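Local structure of cyanuric acid amidohydrolase (Azorhizobium caulinodans, 4NQ3) at residues A[47-50]-A[51-54]; A[60-63]-A[64-68]; A[255-258]-A[259-263]. The protein catalyses the hydrolytic opening of the s-triazine ring of cyanuric acid, giving carboxybiuret that decarboxylates to biuret in herbicide and melamine breakdown. One frame throughout, in Å; residues are numbered along the deposited sequence.

Interaction 1 (A[47-50]-A[51-54]). With BR8 (barbituric acid), chain C.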
ATOM      1  N   VAL A  47       5.384  11.415   0.765  1.00 27.34           N
ATOM      2  CA  VAL A  47       6.783  11.808   0.831  1.00 19.87           C
ATOM      3  C   VAL A  47       7.548  11.333  -0.391  1.00 23.73           C
ATOM      4  O   VAL A  47       8.163  12.141  -1.090  1.00 27.09           O
ATOM      5  CB  VAL A  47       7.483  11.293   2.080  1.00 32.40           C
ATOM      6  CG1 VAL A  47       8.957  11.647   1.988  1.00 19.67           C
ATOM      7  CG2 VAL A  47       6.869  11.905   3.327  1.00 21.12           C
ATOM      8  N   ASN A  48       7.530  10.023  -0.629  1.00 20.03           N
ATOM      9  CA  ASN A  48       8.239   9.397  -1.751  1.00 19.76           C
ATOM     10  C   ASN A  48       7.405   9.371  -3.015  1.00 23.59           C
ATOM     11  O   ASN A  48       7.077   8.314  -3.544  1.00 29.41           O
ATOM     12  CB  ASN A  48       8.639   7.983  -1.376  1.00 20.86           C
ATOM     13  CG  ASN A  48       7.432   7.110  -1.018  1.00 31.14           C
ATOM     14  OD1 ASN A  48       6.351   7.608  -0.669  1.00 31.19           O
ATOM     15  ND2 ASN A  48       7.635   5.807  -1.041  1.00 32.23           N
ATOM     16  N   ASP A  49       7.048  10.553  -3.483  1.00 18.80           N
ATOM     17  CA  ASP A  49       6.328  10.725  -4.712  1.00 18.62           C
ATOM     18  C   ASP A  49       7.256  11.435  -5.664  1.00 19.12           C
ATOM     19  O   ASP A  49       7.516  12.618  -5.503  1.00 22.90           O
ATOM     20  CB  ASP A  49       5.046  11.521  -4.478  1.00 18.75           C
ATOM     21  CG  ASP A  49       4.255  11.784  -5.772  1.00 40.82           C
ATOM     22  OD1 ASP A  49       4.819  11.694  -6.910  1.00 35.74           O
ATOM     23  OD2 ASP A  49       3.043  12.089  -5.637  1.00 33.05           O
ATOM     24  N   PHE A  50       7.748  10.725  -6.668  1.00 17.59           N
ATOM     25  CA  PHE A  50       8.680  11.336  -7.603  1.00 30.92           C
ATOM     26  C   PHE A  50       8.008  11.681  -8.921  1.00 31.90           C
ATOM     27  O   PHE A  50       8.665  12.192  -9.839  1.00 27.11           O
ATOM     28  CB  PHE A  50       9.886  10.421  -7.827  1.00 25.00           C
ATOM     29  CG  PHE A  50      10.566  10.067  -6.562  1.00 26.58           C
ATOM     30  CD1 PHE A  50      11.412  10.991  -5.936  1.00 24.39           C
ATOM     31  CD2 PHE A  50      10.295   8.854  -5.932  1.00 24.60           C
ATOM     32  CE1 PHE A  50      12.017  10.685  -4.715  1.00 23.54           C
ATOM     33  CE2 PHE A  50      10.903   8.538  -4.708  1.00 22.68           C
ATOM     34  CZ  PHE A  50      11.750   9.450  -4.098  1.00 18.00           C
ATOM     35  N   SER A  51       6.705  11.436  -9.021  1.00 17.10           N
ATOM     36  CA  SER A  51       6.027  11.859 -10.222  1.00 16.94           C
ATOM     37  C   SER A  51       6.038  13.395 -10.270  1.00 20.88           C
ATOM     38  O   SER A  51       6.105  13.980 -11.343  1.00 20.64           O
ATOM     39  CB  SER A  51       4.613  11.298 -10.270  1.00 18.54           C
ATOM     40  OG  SER A  51       3.768  11.949  -9.342  1.00 20.09           O
ATOM     41  N   ARG A  52       6.029  14.036  -9.101  1.00 21.62           N
ATOM     42  CA  ARG A  52       6.040  15.496  -8.988  1.00 20.56           C
ATOM     43  C   ARG A  52       7.315  16.068  -9.598  1.00 20.61           C
ATOM     44  O   ARG A  52       7.268  16.934 -10.471  1.00 16.62           O
ATOM     45  CB  ARG A  52       5.928  15.940  -7.516  1.00 15.26           C
ATOM     46  CG  ARG A  52       4.565  15.687  -6.875  1.00 16.04           C
ATOM     47  CD  ARG A  52       4.491  16.134  -5.426  1.00 16.31           C
ATOM     48  NE  ARG A  52       5.595  15.591  -4.658  1.00 21.36           N
ATOM     49  CZ  ARG A  52       5.472  14.874  -3.552  1.00 24.98           C
ATOM     50  NH1 ARG A  52       4.269  14.612  -3.059  1.00 29.33           N
ATOM     51  NH2 ARG A  52       6.552  14.432  -2.933  1.00 16.98           N
ATOM     52  N   GLY A  53       8.457  15.599  -9.098  1.00 20.41           N
ATOM     53  CA  GLY A  53       9.742  16.085  -9.557  1.00 18.67           C
ATOM     54  C   GLY A  53       9.974  15.770 -11.018  1.00 21.37           C
ATOM     55  O   GLY A  53      10.525  16.598 -11.763  1.00 24.33           O
ATOM     56  N   PHE A  54       9.507  14.598 -11.433  1.00 14.46           N
ATOM     57  CA  PHE A  54       9.578  14.174 -12.827  1.00 24.41           C
ATOM     58  C   PHE A  54       8.819  15.149 -13.746  1.00 24.88           C
ATOM     59  O   PHE A  54       9.339  15.564 -14.779  1.00 29.36           O
ATOM     60  CB  PHE A  54       9.020  12.746 -12.951  1.00 15.48           C
ATOM     61  CG  PHE A  54       9.358  12.058 -14.233  1.00 15.92           C
ATOM     62  CD1 PHE A  54      10.299  12.585 -15.103  1.00 21.67           C
ATOM     63  CD2 PHE A  54       8.754  10.868 -14.567  1.00 16.87           C
ATOM     64  CE1 PHE A  54      10.620  11.936 -16.293  1.00 16.14           C
ATOM     65  CE2 PHE A  54       9.082  10.224 -15.753  1.00 20.38           C
ATOM     66  CZ  PHE A  54      10.006  10.765 -16.613  1.00 17.05           C
TER
HETATM   67  N1  BR8 C 401       1.383  16.992  -1.716  1.00 21.67           N
HETATM   68  C2  BR8 C 401       0.976  16.358  -2.838  1.00 23.39           C
HETATM   69  O2  BR8 C 401       1.825  15.969  -3.617  1.00 22.38           O
HETATM   70  N3  BR8 C 401      -0.354  16.155  -3.077  1.00 31.64           N
HETATM   71  C4  BR8 C 401      -1.352  16.591  -2.168  1.00 29.46           C
HETATM   72  O4  BR8 C 401      -2.536  16.384  -2.414  1.00 35.02           O
HETATM   73  C5  BR8 C 401      -1.027  17.357  -0.884  1.00 22.87           C
HETATM   74  C6  BR8 C 401       0.486  17.483  -0.771  1.00 18.61           C
HETATM   75  O8  BR8 C 401       0.959  18.035   0.197  1.00 24.37           O
HETATM   76  O   HOH W   1       9.181  14.704  -6.290  1.00 27.82           O
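D49 turns its carboxylate toward the start of the helix that follows by placing CG opposite its own backbone N (chi1 178°), while R52 folds back over D49 through a bend at chi3 (-51°). The first torsion puts OD1 of D49 where S51 can reach it twice. S51 OG donates to D49 OD1 at 2.7 Å, on the syn lone pair of that oxygen, and S51 N meets D49 OD1 at 2.8 Å, close to the line of its C-O bond. The second of these closes an Asx turn, and a weak bond from R52 N joins it, so the carboxylate caps the beginning of helix 51-67. F54 N returns to F50 O at 3.0 Å, an i to i+4 helical bond.

The bend in R52 lays its guanidinium group across the D49 side chain. CB of D49 sits over one guanidinium face, off toward the rim, and lies 3.5 Å from R52 NH1. D49 OD2 and R52 NH1 form a long salt bridge at 3.8 Å; OD2 stands well out of the guanidinium plane and no guanidinium N-H points at it, so the link rests on charge alone. The N-H groups instead work near the plane: R52 NH1 donates to O2 of barbituric acid at 2.9 Å (154°), and R52 NH2 makes a weak bond to V47 O.

R52 is one of three arginines, with R188 and R314, that bond to the ring in the threefold-symmetric active site. E230, in a salt bridge with R52 NE, and C46 O, which accepts from NH1, probably help to position R52; G45 N donates to D49 OD2. A water links D49 O (2.8 Å) to G53 N, and the F54 ring meets F54 of a second subunit.

Interaction 2 (A[60-63]-A[64-68])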
ATOM      1  N   GLN A  60      10.311  22.056 -16.875  1.00 29.31           N
ATOM      2  CA  GLN A  60      11.459  22.961 -16.878  1.00 18.31           C
ATOM      3  C   GLN A  60      12.237  22.873 -18.206  1.00 26.50           C
ATOM      4  O   GLN A  60      12.556  23.912 -18.809  1.00 23.95           O
ATOM      5  CB  GLN A  60      12.383  22.657 -15.712  1.00 20.32           C
ATOM      6  CG  GLN A  60      12.025  23.293 -14.393  1.00 20.72           C
ATOM      7  CD  GLN A  60      12.861  22.708 -13.229  1.00 33.00           C
ATOM      8  OE1 GLN A  60      13.600  21.727 -13.404  1.00 38.75           O
ATOM      9  NE2 GLN A  60      12.768  23.331 -12.047  1.00 26.15           N
HETATM   10  N   MSE A  61      12.515  21.644 -18.663  1.00 19.73           N
HETATM   11  CA  MSE A  61      13.144  21.410 -19.963  1.00 20.68           C
HETATM   12  C   MSE A  61      12.401  22.044 -21.122  1.00 19.17           C
HETATM   13  O   MSE A  61      13.005  22.742 -21.933  1.00 27.88           O
HETATM   14  CB  MSE A  61      13.280  19.928 -20.249  1.00 22.47           C
HETATM   15  CG  MSE A  61      14.417  19.268 -19.516  1.00 34.71           C
HETATM   16 SE   MSE A  61      14.270  17.355 -19.773  0.53 33.76          SE
HETATM   17  CE  MSE A  61      15.035  17.350 -21.578  1.00 33.68           C
ATOM     18  N   LEU A  62      11.100  21.808 -21.221  1.00 17.83           N
ATOM     19  CA  LEU A  62      10.325  22.430 -22.291  1.00 23.96           C
ATOM     20  C   LEU A  62      10.345  23.974 -22.201  1.00 20.95           C
ATOM     21  O   LEU A  62      10.542  24.663 -23.210  1.00 24.30           O
ATOM     22  CB  LEU A  62       8.886  21.920 -22.269  1.00 16.32           C
ATOM     23  CG  LEU A  62       7.953  22.389 -23.373  1.00 16.13           C
ATOM     24  CD1 LEU A  62       6.824  21.460 -23.406  1.00 16.58           C
ATOM     25  CD2 LEU A  62       7.421  23.714 -22.994  1.00 44.95           C
ATOM     26  N   LEU A  63      10.140  24.511 -21.001  1.00 22.54           N
ATOM     27  CA  LEU A  63      10.049  25.948 -20.847  1.00 15.48           C
ATOM     28  C   LEU A  63      11.418  26.587 -21.046  1.00 25.07           C
ATOM     29  O   LEU A  63      11.496  27.703 -21.583  1.00 22.22           O
ATOM     30  CB  LEU A  63       9.472  26.329 -19.482  1.00 17.07           C
ATOM     31  CG  LEU A  63       8.007  25.948 -19.160  1.00 19.65           C
ATOM     32  CD1 LEU A  63       7.647  26.266 -17.707  1.00 15.49           C
ATOM     33  CD2 LEU A  63       7.015  26.579 -20.099  1.00 14.86           C
ATOM     34  N   ARG A  64      12.505  25.919 -20.635  1.00 22.59           N
ATOM     35  CA  ARG A  64      13.822  26.530 -20.873  1.00 20.14           C
ATOM     36  C   ARG A  64      14.043  26.667 -22.357  1.00 24.17           C
ATOM     37  O   ARG A  64      14.542  27.686 -22.813  1.00 26.18           O
ATOM     38  CB  ARG A  64      14.955  25.748 -20.232  1.00 25.40           C
ATOM     39  CG  ARG A  64      15.057  26.058 -18.769  1.00 46.11           C
ATOM     40  CD  ARG A  64      16.358  25.593 -18.139  1.00 63.51           C
ATOM     41  NE  ARG A  64      16.261  25.676 -16.671  1.00 71.37           N
ATOM     42  CZ  ARG A  64      16.138  24.638 -15.840  1.00 61.84           C
ATOM     43  NH1 ARG A  64      16.061  24.853 -14.523  1.00 53.82           N
ATOM     44  NH2 ARG A  64      16.110  23.392 -16.318  1.00 56.56           N
ATOM     45  N   GLY A  65      13.632  25.660 -23.118  1.00 30.60           N
ATOM     46  CA  GLY A  65      13.625  25.760 -24.568  1.00 28.30           C
ATOM     47  C   GLY A  65      13.005  27.037 -25.138  1.00 25.66           C
ATOM     48  O   GLY A  65      13.564  27.638 -26.037  1.00 34.50           O
ATOM     49  N   HIS A  66      11.897  27.508 -24.589  1.00 27.99           N
ATOM     50  CA  HIS A  66      11.254  28.681 -25.168  1.00 23.11           C
ATOM     51  C   HIS A  66      11.648  29.992 -24.512  1.00 25.97           C
ATOM     52  O   HIS A  66      11.694  30.996 -25.185  1.00 40.36           O
ATOM     53  CB  HIS A  66       9.732  28.562 -25.107  1.00 20.61           C
ATOM     54  CG  HIS A  66       9.177  27.494 -25.989  1.00 23.55           C
ATOM     55  ND1 HIS A  66       8.750  26.274 -25.506  1.00 31.42           N
ATOM     56  CD2 HIS A  66       8.980  27.458 -27.326  1.00 25.56           C
ATOM     57  CE1 HIS A  66       8.310  25.532 -26.507  1.00 33.34           C
ATOM     58  NE2 HIS A  66       8.440  26.227 -27.623  1.00 32.34           N
HETATM   59  N   MSE A  67      11.923  30.002 -23.214  1.00 39.71           N
HETATM   60  CA  MSE A  67      12.098  31.267 -22.497  1.00 38.94           C
HETATM   61  C   MSE A  67      13.500  31.446 -21.940  1.00 39.14           C
HETATM   62  O   MSE A  67      13.852  32.509 -21.485  1.00 45.42           O
HETATM   63  CB  MSE A  67      11.085  31.381 -21.336  1.00 40.81           C
HETATM   64  CG  MSE A  67       9.682  30.935 -21.668  1.00 34.57           C
HETATM   65 SE   MSE A  67       8.696  30.424 -20.072  0.59 37.12          SE
HETATM   66  CE  MSE A  67       8.297  32.209 -19.380  1.00 53.01           C
ATOM     67  N   GLY A  68      14.302  30.403 -21.943  1.00 38.17           N
ATOM     68  CA  GLY A  68      15.600  30.496 -21.311  1.00 39.62           C
ATOM     69  C   GLY A  68      15.521  30.638 -19.806  1.00 53.15           C
ATOM     70  O   GLY A  68      14.802  29.892 -19.145  1.00 53.49           O
TER
HETATM   71  O   HOH W   2      15.780  20.286 -15.364  1.00 43.67           O
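Side chains one turn apart pair here along the last two turns of helix 51-67, the helix of the beta-alpha-beta unit between strands 34-41 and 75-80. The backbone supplies the framework: R64 N donates to Q60 O at 2.7 Å and M67 N to L63 O at 2.9 Å, both nearly in line with the carbonyl, while G65 N reaches M61 O at 3.2 Å.

On this scaffold Q60 and R64 run side by side in the same direction. R64 is extended from CG to NE, which carries its guanidinium out along Q60, with Q60 CB over one face and 3.8 Å from R64 NH2. The polar ends do not bond directly; a water in the guanidinium plane accepts from R64 NH2 at 3.3 Å and donates to Q60 OE1. Two residues on, L62 CD2 approaches the H66 ring at its edge, 3.8 Å from H66 ND1, and that nitrogen gives a weak bond to L62 O. L63 and M67, a selenomethionine, also lie alongside each other, with L63 CD2 4.2 Å from M67 SE. G68 is the first residue past the helix to leave helical angles, with positive phi (68°).

M61, also selenomethionine, packs on M61 of a second subunit. Within the chain, L62 and H66 pack on I24 of helix 18-25, and L63 touches A71 in the loop toward strand 75-80, where D72 forms a salt bridge with R64 NH1.

Interaction 3 (A[255-258]-A[259-263])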
ATOM      1  N   VAL A 255     -16.046  27.449   1.353  1.00 40.95           N
ATOM      2  CA  VAL A 255     -15.401  26.504   2.249  1.00 32.33           C
ATOM      3  C   VAL A 255     -16.271  25.296   2.503  1.00 36.11           C
ATOM      4  O   VAL A 255     -17.364  25.424   3.003  1.00 44.51           O
ATOM      5  CB  VAL A 255     -15.068  27.144   3.590  1.00 37.45           C
ATOM      6  CG1 VAL A 255     -14.429  26.114   4.522  1.00 32.34           C
ATOM      7  CG2 VAL A 255     -14.137  28.316   3.384  1.00 38.90           C
HETATM    8  N   MSE A 256     -15.791  24.116   2.155  1.00 36.30           N
HETATM    9  CA  MSE A 256     -16.497  22.905   2.513  1.00 36.50           C
HETATM   10  C   MSE A 256     -16.411  22.674   4.018  1.00 41.92           C
HETATM   11  O   MSE A 256     -15.312  22.606   4.581  1.00 41.99           O
HETATM   12  CB  MSE A 256     -15.916  21.719   1.771  1.00 38.97           C
HETATM   13  CG  MSE A 256     -16.044  21.812   0.271  1.00 42.54           C
HETATM   14 SE   MSE A 256     -15.189  20.245  -0.564  1.00 59.87          SE
HETATM   15  CE  MSE A 256     -16.616  18.920  -0.188  0.77 34.71           C
ATOM     16  N   ALA A 257     -17.572  22.551   4.660  1.00 47.90           N
ATOM     17  CA  ALA A 257     -17.646  22.359   6.102  1.00 41.27           C
ATOM     18  C   ALA A 257     -17.078  20.991   6.468  1.00 43.88           C
ATOM     19  O   ALA A 257     -16.406  20.824   7.497  1.00 48.89           O
ATOM     20  CB  ALA A 257     -19.055  22.497   6.563  1.00 39.43           C
ATOM     21  N   ASP A 258     -17.355  20.011   5.613  1.00 46.94           N
ATOM     22  CA  ASP A 258     -16.733  18.696   5.725  1.00 43.54           C
ATOM     23  C   ASP A 258     -16.576  18.036   4.341  1.00 42.11           C
ATOM     24  O   ASP A 258     -16.803  18.670   3.301  1.00 36.89           O
ATOM     25  CB  ASP A 258     -17.517  17.792   6.679  1.00 42.90           C
ATOM     26  CG  ASP A 258     -18.976  17.677   6.316  1.00 54.43           C
ATOM     27  OD1 ASP A 258     -19.296  17.743   5.108  1.00 47.27           O
ATOM     28  OD2 ASP A 258     -19.806  17.523   7.249  1.00 61.95           O
ATOM     29  N   ALA A 259     -16.190  16.762   4.351  1.00 43.58           N
ATOM     30  CA  ALA A 259     -15.767  16.061   3.145  1.00 35.90           C
ATOM     31  C   ALA A 259     -16.908  15.826   2.164  1.00 44.11           C
ATOM     32  O   ALA A 259     -16.666  15.514   1.004  1.00 47.24           O
ATOM     33  CB  ALA A 259     -15.098  14.748   3.504  1.00 36.01           C
ATOM     34  N   ILE A 260     -18.149  15.959   2.601  1.00 39.40           N
ATOM     35  CA  ILE A 260     -19.233  15.745   1.655  1.00 40.74           C
ATOM     36  C   ILE A 260     -20.099  16.988   1.495  1.00 56.67           C
ATOM     37  O   ILE A 260     -21.225  16.922   0.984  1.00 56.83           O
ATOM     38  CB  ILE A 260     -20.116  14.557   2.052  1.00 43.64           C
ATOM     39  CG1 ILE A 260     -20.675  14.753   3.456  1.00 45.97           C
ATOM     40  CG2 ILE A 260     -19.339  13.254   1.949  1.00 42.99           C
ATOM     41  CD1 ILE A 260     -21.528  13.625   3.896  1.00 49.08           C
ATOM     42  N   ASP A 261     -19.551  18.130   1.898  1.00 48.01           N
ATOM     43  CA  ASP A 261     -20.269  19.392   1.781  1.00 48.98           C
ATOM     44  C   ASP A 261     -20.073  19.983   0.387  1.00 49.56           C
ATOM     45  O   ASP A 261     -19.116  20.721   0.151  1.00 53.02           O
ATOM     46  CB  ASP A 261     -19.799  20.373   2.855  1.00 50.62           C
ATOM     47  CG  ASP A 261     -20.622  21.643   2.878  1.00 59.19           C
ATOM     48  OD1 ASP A 261     -21.808  21.578   2.472  1.00 68.17           O
ATOM     49  OD2 ASP A 261     -20.087  22.696   3.304  1.00 56.17           O
ATOM     50  N   VAL A 262     -20.969  19.645  -0.538  1.00 49.29           N
ATOM     51  CA  VAL A 262     -20.784  20.012  -1.943  1.00 49.85           C
ATOM     52  C   VAL A 262     -21.518  21.300  -2.266  1.00 54.66           C
ATOM     53  O   VAL A 262     -21.526  21.734  -3.418  1.00 63.16           O
ATOM     54  CB  VAL A 262     -21.250  18.896  -2.915  1.00 47.30           C
ATOM     55  CG1 VAL A 262     -20.228  17.759  -2.977  1.00 39.94           C
ATOM     56  CG2 VAL A 262     -22.622  18.388  -2.520  1.00 55.30           C
ATOM     57  N   THR A 263     -22.156  21.891  -1.258  1.00 51.99           N
ATOM     58  CA  THR A 263     -22.953  23.107  -1.452  1.00 54.31           C
ATOM     59  C   THR A 263     -22.157  24.367  -1.871  1.00 51.58           C
ATOM     60  O   THR A 263     -22.639  25.152  -2.687  1.00 52.40           O
ATOM     61  CB  THR A 263     -23.735  23.422  -0.177  1.00 63.14           C
ATOM     62  OG1 THR A 263     -22.895  23.136   0.945  1.00 77.10           O
ATOM     63  CG2 THR A 263     -24.943  22.527  -0.050  1.00 57.81           C
TER
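D261 and A257 are joined by a nearly straight bond: A257 N donates to D261 OD2 at 2.9 Å (175°), approaching the lone pair that faces away from OD1. With its CG swung opposite the backbone N (chi1 -174°), D261 points its carboxylate back at the end of strand 249-256. D258 holds the other side of the loop. D258 O accepts from D261 N at 3.1 Å, with the donor well above the carbonyl plane, and D258 OD1 takes I260 N at 3.3 Å, again from above the carboxylate plane. D258 OD2 has a stronger partner in R295, a salt bridge that may also ease the presence of two nearby acidic groups.

Farther out, M256, a selenomethionine, is bent at chi3, which brings CE over to D261 O and A259 O. A259 and V262 pack on helix 309-325, I260 and V262 also meet a fourth subunit, and V255 touches P341, a residue of the magnesium site. Residues D258 to D261 form a type I beta turn, reinforced by an Asx turn at D258, which turns the chain between strand 249-256 and helix 263-271.

In the fold
All three contacts are local, each within one continuous run of chain, yet their chemistry follows their place. Interaction 1 is buried and polar, with a helix start built beside the bound ligand; interaction 2, on the same helix 51-67, lies at the surface and relies on backbone bonds, a water bridge and side chains paired a turn apart. Their centres are about 21 Å apart. Interaction 3 is partly buried and shapes the turn between strand 249-256 and helix 263-271, largely by carboxylate-to-backbone bonds, on the opposite side of the chain's centre from interaction 2. Aspartates bind backbone N-H groups in interactions 1 and 3, and each of the three contacts touches a neighbouring subunit.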